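Local structure of carboxynorspermidine decarboxylase (Campylobacter jejuni subsp. jejuni 81116, 3N29) at residues A142-F147 with N154-R159; A214-F219 with K256-K261. The protein probably catalyses the pyridoxal-5'-phosphate-dependent decarboxylation of carboxynorspermidine, yielding the polyamine norspermidine. All blocks are in the same frame, centred on the assembly; numbering follows the deposited sequence.

Contact 1: residues A142-F147 with N154-R159; sequences AQFHKF and NSLGLR
Phe144 reaches from helix 141-147 to strand 155-159 and meets two leucines, Leu156 and Leu158, in a purely apolar contact. Its CB lies 3.9 Å from Leu158 CD2, and the next atom out, CG, is still 4.2 Å from that same methyl. Farther along, the partner changes: Phe144 CE1 comes to 3.8 Å from Leu156 CD1, with CD1 of the ring slightly more distant. The root of the side chain therefore rests on one leucine and the CD1-CE1 side of the ring meets the other, obliquely, each through a single methyl. Phe144 crosses both leucine side chains at about a right angle. With CG anti to the backbone N (chi1 160°), the ring is carried across to the strand, spanning a gap of 7.9 Å between Phe144 CA and Leu158 CA. All three touching residues are buried. Ile196 packs against both Phe144 and Leu158, while Phe138 and Thr151 touch Leu156. Elsewhere on the helix, Ala142 and Gln143 pack on Asp287, and Lys146 on Ile366, of the second subunit. The contact belongs to a beta-alpha-beta unit of the (beta/alpha)8 barrel: helix 141-147 connects the fourth strand, 135-138, to the fifth, 155-159, and the two strands are joined side by side by backbone hydrogen bonding between Gly157 and Ile136.

Contact 2: residues A214-F219 with K256-K261; sequences AVLKVF and KNFSDK
Phe258 of helix 248-262 meets Leu216 and Phe219, one turn apart on helix 209-223; these are the helices that follow the sixth and seventh strands of the (beta/alpha)8 barrel. The ring is shared between the two partners. Leu216 CD2 is 4.0 Å from Phe258 CE1 and equally far from Phe258 CD1, so one methyl lies equidistant from both atoms, oblique to the ring, whereas the tip of the ring, Phe258 CZ, sits 3.8 Å from Phe219 CE2. Phe258 CZ approaches the edge of the Phe219 ring, near its plane, and the two side chains cross at about a right angle. Both phenylalanines hold CG anti to the backbone N (chi1 178° for Phe219, -172° for Phe258), which directs each ring toward the other helix; the nearest alpha carbons, of Leu216 and Phe258, are 8.9 Å apart. In the next shell, Val233 of strand 232-234 touches both rings. Phe235 packs edge-to-face with Phe258 and also touches Leu216, and Phe201 meets the Phe219 ring with the planes at about 50°. The same two helices are also joined by a salt bridge: Lys261, with its side chain fully extended, places NZ against Glu220 OE1.

Overall arrangement
From the N terminus, strand 46-50 joins the mixed sheet before the chain enters the eight-stranded parallel barrel. Contact 1 comes first: helix 141-147 and strand 155-159, the fifth strand of the barrel, close a connection of six residues without helix or strand. After strand 198-200 the chain forms helix 209-223, and contact 2 closes a longer loop of 36 residues, which includes strand 232-234, by bringing that helix against helix 248-262. The loops are in series, neither enclosing nor crossing the other. Contact 1 ties a helix to a barrel strand; contact 2 joins two helices of the outer layer. Their centres are 23 Å apart, and their nearest atoms about 7 Å, without touching.

Contact 1: residues A142-F147 with N154-R159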
loop_
_atom_site.group_PDB
_atom_site.type_symbol
_atom_site.label_atom_id
_atom_site.label_comp_id
_atom_site.label_asym_id
_atom_site.label_seq_id
_atom_site.Cartn_x
_atom_site.Cartn_y
_atom_site.Cartn_z
ATOM N N ALA A 142 17.248 20.117 -17.183
ATOM C CA ALA A 142 18.041 18.961 -17.637
ATOM C C ALA A 142 17.145 17.935 -18.341
ATOM O O ALA A 142 17.467 17.477 -19.445
ATOM C CB ALA A 142 18.814 18.320 -16.486
ATOM N N GLN A 143 16.002 17.618 -17.748
ATOM C CA GLN A 143 15.110 16.628 -18.332
ATOM C C GLN A 143 14.543 17.175 -19.663
ATOM O O GLN A 143 14.536 16.470 -20.673
ATOM C CB GLN A 143 13.997 16.278 -17.351
ATOM C CG GLN A 143 14.409 15.328 -16.251
ATOM C CD GLN A 143 13.903 13.953 -16.516
ATOM O OE1 GLN A 143 14.644 12.970 -16.528
ATOM N NE2 GLN A 143 12.648 13.880 -16.756
ATOM N N PHE A 144 14.165 18.447 -19.666
ATOM C CA PHE A 144 13.712 19.103 -20.885
ATOM C C PHE A 144 14.832 19.039 -21.953
ATOM O O PHE A 144 14.603 18.597 -23.095
ATOM C CB PHE A 144 13.300 20.522 -20.578
ATOM C CG PHE A 144 13.261 21.434 -21.743
ATOM C CD1 PHE A 144 12.647 21.064 -22.952
ATOM C CD2 PHE A 144 13.813 22.707 -21.636
ATOM C CE1 PHE A 144 12.649 21.969 -24.049
ATOM C CE2 PHE A 144 13.804 23.608 -22.704
ATOM C CZ PHE A 144 13.213 23.237 -23.901
ATOM N N HIS A 145 16.019 19.439 -21.591
ATOM C CA HIS A 145 17.086 19.477 -22.601
ATOM C C HIS A 145 17.407 18.050 -23.107
ATOM O O HIS A 145 17.826 17.865 -24.238
ATOM C CB HIS A 145 18.319 20.154 -22.047
ATOM C CG HIS A 145 18.153 21.635 -21.846
ATOM N ND1 HIS A 145 18.869 22.354 -20.914
ATOM C CD2 HIS A 145 17.367 22.528 -22.480
ATOM C CE1 HIS A 145 18.504 23.621 -20.955
ATOM N NE2 HIS A 145 17.597 23.754 -21.906
ATOM N N LYS A 146 17.275 17.052 -22.251
ATOM C CA LYS A 146 17.649 15.698 -22.618
ATOM C C LYS A 146 16.631 15.126 -23.645
ATOM O O LYS A 146 17.001 14.365 -24.538
ATOM C CB LYS A 146 17.637 14.838 -21.388
ATOM C CG LYS A 146 18.263 13.461 -21.501
ATOM C CD LYS A 146 17.931 12.686 -20.199
ATOM C CE LYS A 146 18.723 11.409 -20.063
ATOM N NZ LYS A 146 19.327 11.279 -18.675
ATOM N N PHE A 147 15.356 15.477 -23.475
ATOM C CA PHE A 147 14.279 14.842 -24.237
ATOM C C PHE A 147 13.634 15.747 -25.262
ATOM O O PHE A 147 12.723 15.325 -25.969
ATOM C CB PHE A 147 13.233 14.292 -23.270
ATOM C CG PHE A 147 13.738 13.146 -22.449
ATOM C CD1 PHE A 147 14.228 11.999 -23.079
ATOM C CD2 PHE A 147 13.727 13.199 -21.057
ATOM C CE1 PHE A 147 14.704 10.928 -22.319
ATOM C CE2 PHE A 147 14.225 12.147 -20.299
ATOM C CZ PHE A 147 14.701 11.011 -20.918
ATOM N N ASN A 154 5.181 17.034 -29.642
ATOM C CA ASN A 154 4.393 17.289 -28.451
ATOM C C ASN A 154 4.513 18.753 -28.031
ATOM O O ASN A 154 5.517 19.396 -28.306
ATOM C CB ASN A 154 4.956 16.434 -27.315
ATOM C CG ASN A 154 5.181 14.996 -27.731
ATOM O OD1 ASN A 154 6.319 14.574 -27.964
ATOM N ND2 ASN A 154 4.127 14.239 -27.791
ATOM N N SER A 155 3.542 19.239 -27.276
ATOM C CA SER A 155 3.606 20.576 -26.708
ATOM C C SER A 155 4.245 20.470 -25.349
ATOM O O SER A 155 3.793 19.715 -24.472
ATOM C CB SER A 155 2.200 21.118 -26.545
ATOM O OG SER A 155 2.200 22.473 -26.199
ATOM N N LEU A 156 5.299 21.215 -25.183
ATOM C CA LEU A 156 6.211 21.016 -24.064
ATOM C C LEU A 156 5.951 22.079 -23.034
ATOM O O LEU A 156 5.776 23.284 -23.342
ATOM C CB LEU A 156 7.656 21.073 -24.519
ATOM C CG LEU A 156 8.133 20.100 -25.586
ATOM C CD1 LEU A 156 9.645 20.383 -25.790
ATOM C CD2 LEU A 156 7.818 18.627 -25.239
ATOM N N GLY A 157 5.884 21.634 -21.787
ATOM C CA GLY A 157 5.733 22.548 -20.658
ATOM C C GLY A 157 6.805 22.303 -19.614
ATOM O O GLY A 157 7.504 21.258 -19.630
ATOM N N LEU A 158 6.935 23.259 -18.705
ATOM C CA LEU A 158 7.759 23.114 -17.503
ATOM C C LEU A 158 6.957 23.302 -16.229
ATOM O O LEU A 158 6.129 24.225 -16.130
ATOM C CB LEU A 158 8.897 24.120 -17.490
ATOM C CG LEU A 158 9.874 24.027 -18.679
ATOM C CD1 LEU A 158 10.726 25.286 -18.761
ATOM C CD2 LEU A 158 10.749 22.721 -18.681
ATOM N N ARG A 159 7.267 22.487 -15.224
ATOM C CA ARG A 159 6.623 22.619 -13.943
ATOM C C ARG A 159 7.383 23.636 -13.104
ATOM O O ARG A 159 8.609 23.612 -13.043
ATOM C CB ARG A 159 6.517 21.290 -13.223
ATOM C CG ARG A 159 5.927 21.495 -11.847
ATOM C CD ARG A 159 5.481 20.209 -11.215
ATOM N NE ARG A 159 4.815 20.354 -9.921
ATOM C CZ ARG A 159 4.348 19.336 -9.198
ATOM N NH1 ARG A 159 4.516 18.088 -9.612
ATOM N NH2 ARG A 159 3.726 19.551 -8.045
#

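Contact 2: residues A214-F219 with K256-K261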
loop_
_atom_site.group_PDB
_atom_site.type_symbol
_atom_site.label_atom_id
_atom_site.label_comp_id
_atom_site.label_asym_id
_atom_site.label_seq_id
_atom_site.Cartn_x
_atom_site.Cartn_y
_atom_site.Cartn_z
ATOM N N ALA A 214 -4.533 32.668 -3.751
ATOM C CA ALA A 214 -3.247 32.926 -3.049
ATOM C C ALA A 214 -2.069 32.352 -3.824
ATOM O O ALA A 214 -1.063 33.029 -3.965
ATOM C CB ALA A 214 -3.253 32.362 -1.646
ATOM N N VAL A 215 -2.203 31.153 -4.378
ATOM C CA VAL A 215 -1.109 30.549 -5.199
ATOM C C VAL A 215 -0.891 31.317 -6.509
ATOM O O VAL A 215 0.255 31.593 -6.896
ATOM C CB VAL A 215 -1.273 28.998 -5.493
ATOM C CG1 VAL A 215 -0.139 28.517 -6.409
ATOM C CG2 VAL A 215 -1.209 28.167 -4.181
ATOM N N LEU A 216 -1.981 31.742 -7.155
ATOM C CA LEU A 216 -1.851 32.490 -8.432
ATOM C C LEU A 216 -1.158 33.783 -8.202
ATOM O O LEU A 216 -0.324 34.214 -9.010
ATOM C CB LEU A 216 -3.215 32.769 -9.091
ATOM C CG LEU A 216 -3.755 31.533 -9.803
ATOM C CD1 LEU A 216 -5.225 31.782 -10.228
ATOM C CD2 LEU A 216 -2.953 31.141 -11.013
ATOM N N LYS A 217 -1.496 34.437 -7.100
ATOM C CA LYS A 217 -0.788 35.670 -6.773
ATOM C C LYS A 217 0.730 35.472 -6.702
ATOM O O LYS A 217 1.494 36.311 -7.259
ATOM C CB LYS A 217 -1.316 36.298 -5.490
ATOM C CG LYS A 217 -2.777 36.775 -5.604
ATOM C CD LYS A 217 -3.203 37.653 -4.409
ATOM C CE LYS A 217 -4.715 37.688 -4.330
ATOM N NZ LYS A 217 -5.329 38.695 -3.432
ATOM N N VAL A 218 1.166 34.387 -6.035
ATOM C CA VAL A 218 2.592 34.089 -5.901
ATOM C C VAL A 218 3.205 33.643 -7.242
ATOM O O VAL A 218 4.289 34.056 -7.634
ATOM C CB VAL A 218 2.847 33.046 -4.794
ATOM C CG1 VAL A 218 4.376 32.732 -4.704
ATOM C CG2 VAL A 218 2.303 33.540 -3.482
ATOM N N PHE A 219 2.481 32.831 -7.973
ATOM C CA PHE A 219 2.925 32.416 -9.308
ATOM C C PHE A 219 3.127 33.593 -10.277
ATOM O O PHE A 219 4.138 33.638 -11.014
ATOM C CB PHE A 219 1.906 31.443 -9.851
ATOM C CG PHE A 219 2.188 30.960 -11.256
ATOM C CD1 PHE A 219 3.297 30.186 -11.535
ATOM C CD2 PHE A 219 1.301 31.252 -12.290
ATOM C CE1 PHE A 219 3.541 29.707 -12.858
ATOM C CE2 PHE A 219 1.518 30.778 -13.604
ATOM C CZ PHE A 219 2.649 30.015 -13.895
ATOM N N LYS A 256 -10.888 32.573 -15.846
ATOM C CA LYS A 256 -11.229 33.480 -16.976
ATOM C C LYS A 256 -10.299 34.740 -17.049
ATOM O O LYS A 256 -9.768 35.109 -18.121
ATOM C CB LYS A 256 -12.712 33.839 -16.874
ATOM C CG LYS A 256 -13.153 34.860 -17.859
ATOM C CD LYS A 256 -14.656 34.733 -18.250
ATOM C CE LYS A 256 -14.855 35.397 -19.604
ATOM N NZ LYS A 256 -16.250 35.239 -20.142
ATOM N N ASN A 257 -10.120 35.420 -15.923
ATOM C CA ASN A 257 -9.178 36.568 -15.849
ATOM C C ASN A 257 -7.753 36.200 -16.259
ATOM O O ASN A 257 -7.076 36.902 -16.982
ATOM C CB ASN A 257 -9.220 37.138 -14.435
ATOM C CG ASN A 257 -10.566 37.729 -14.135
ATOM O OD1 ASN A 257 -11.296 38.064 -15.058
ATOM N ND2 ASN A 257 -10.906 37.869 -12.879
ATOM N N PHE A 258 -7.300 35.040 -15.824
ATOM C CA PHE A 258 -5.917 34.701 -16.034
ATOM C C PHE A 258 -5.724 34.472 -17.522
ATOM O O PHE A 258 -4.731 34.952 -18.123
ATOM C CB PHE A 258 -5.545 33.460 -15.209
ATOM C CG PHE A 258 -4.098 33.148 -15.223
ATOM C CD1 PHE A 258 -3.271 33.578 -14.199
ATOM C CD2 PHE A 258 -3.544 32.432 -16.255
ATOM C CE1 PHE A 258 -1.910 33.278 -14.236
ATOM C CE2 PHE A 258 -2.182 32.136 -16.277
ATOM C CZ PHE A 258 -1.397 32.536 -15.284
ATOM N N SER A 259 -6.668 33.748 -18.106
ATOM C CA SER A 259 -6.687 33.413 -19.505
ATOM C C SER A 259 -6.598 34.676 -20.377
ATOM O O SER A 259 -5.777 34.751 -21.321
ATOM C CB SER A 259 -8.012 32.712 -19.848
ATOM O OG SER A 259 -7.943 32.312 -21.192
ATOM N N ASP A 260 -7.405 35.650 -19.992
ATOM C CA ASP A 260 -7.554 36.900 -20.767
ATOM C C ASP A 260 -6.295 37.754 -20.625
ATOM O O ASP A 260 -5.826 38.362 -21.593
ATOM C CB ASP A 260 -8.764 37.670 -20.261
ATOM C CG ASP A 260 -10.070 37.022 -20.662
ATOM O OD1 ASP A 260 -10.034 36.103 -21.519
ATOM O OD2 ASP A 260 -11.132 37.378 -20.100
ATOM N N LYS A 261 -5.766 37.793 -19.411
ATOM C CA LYS A 261 -4.651 38.674 -19.080
ATOM C C LYS A 261 -3.455 38.265 -19.916
ATOM O O LYS A 261 -2.766 39.110 -20.504
ATOM C CB LYS A 261 -4.346 38.566 -17.585
ATOM C CG LYS A 261 -3.226 39.472 -17.101
ATOM C CD LYS A 261 -2.962 39.333 -15.611
ATOM C CE LYS A 261 -1.777 40.205 -15.227
ATOM N NZ LYS A 261 -1.479 40.128 -13.779
#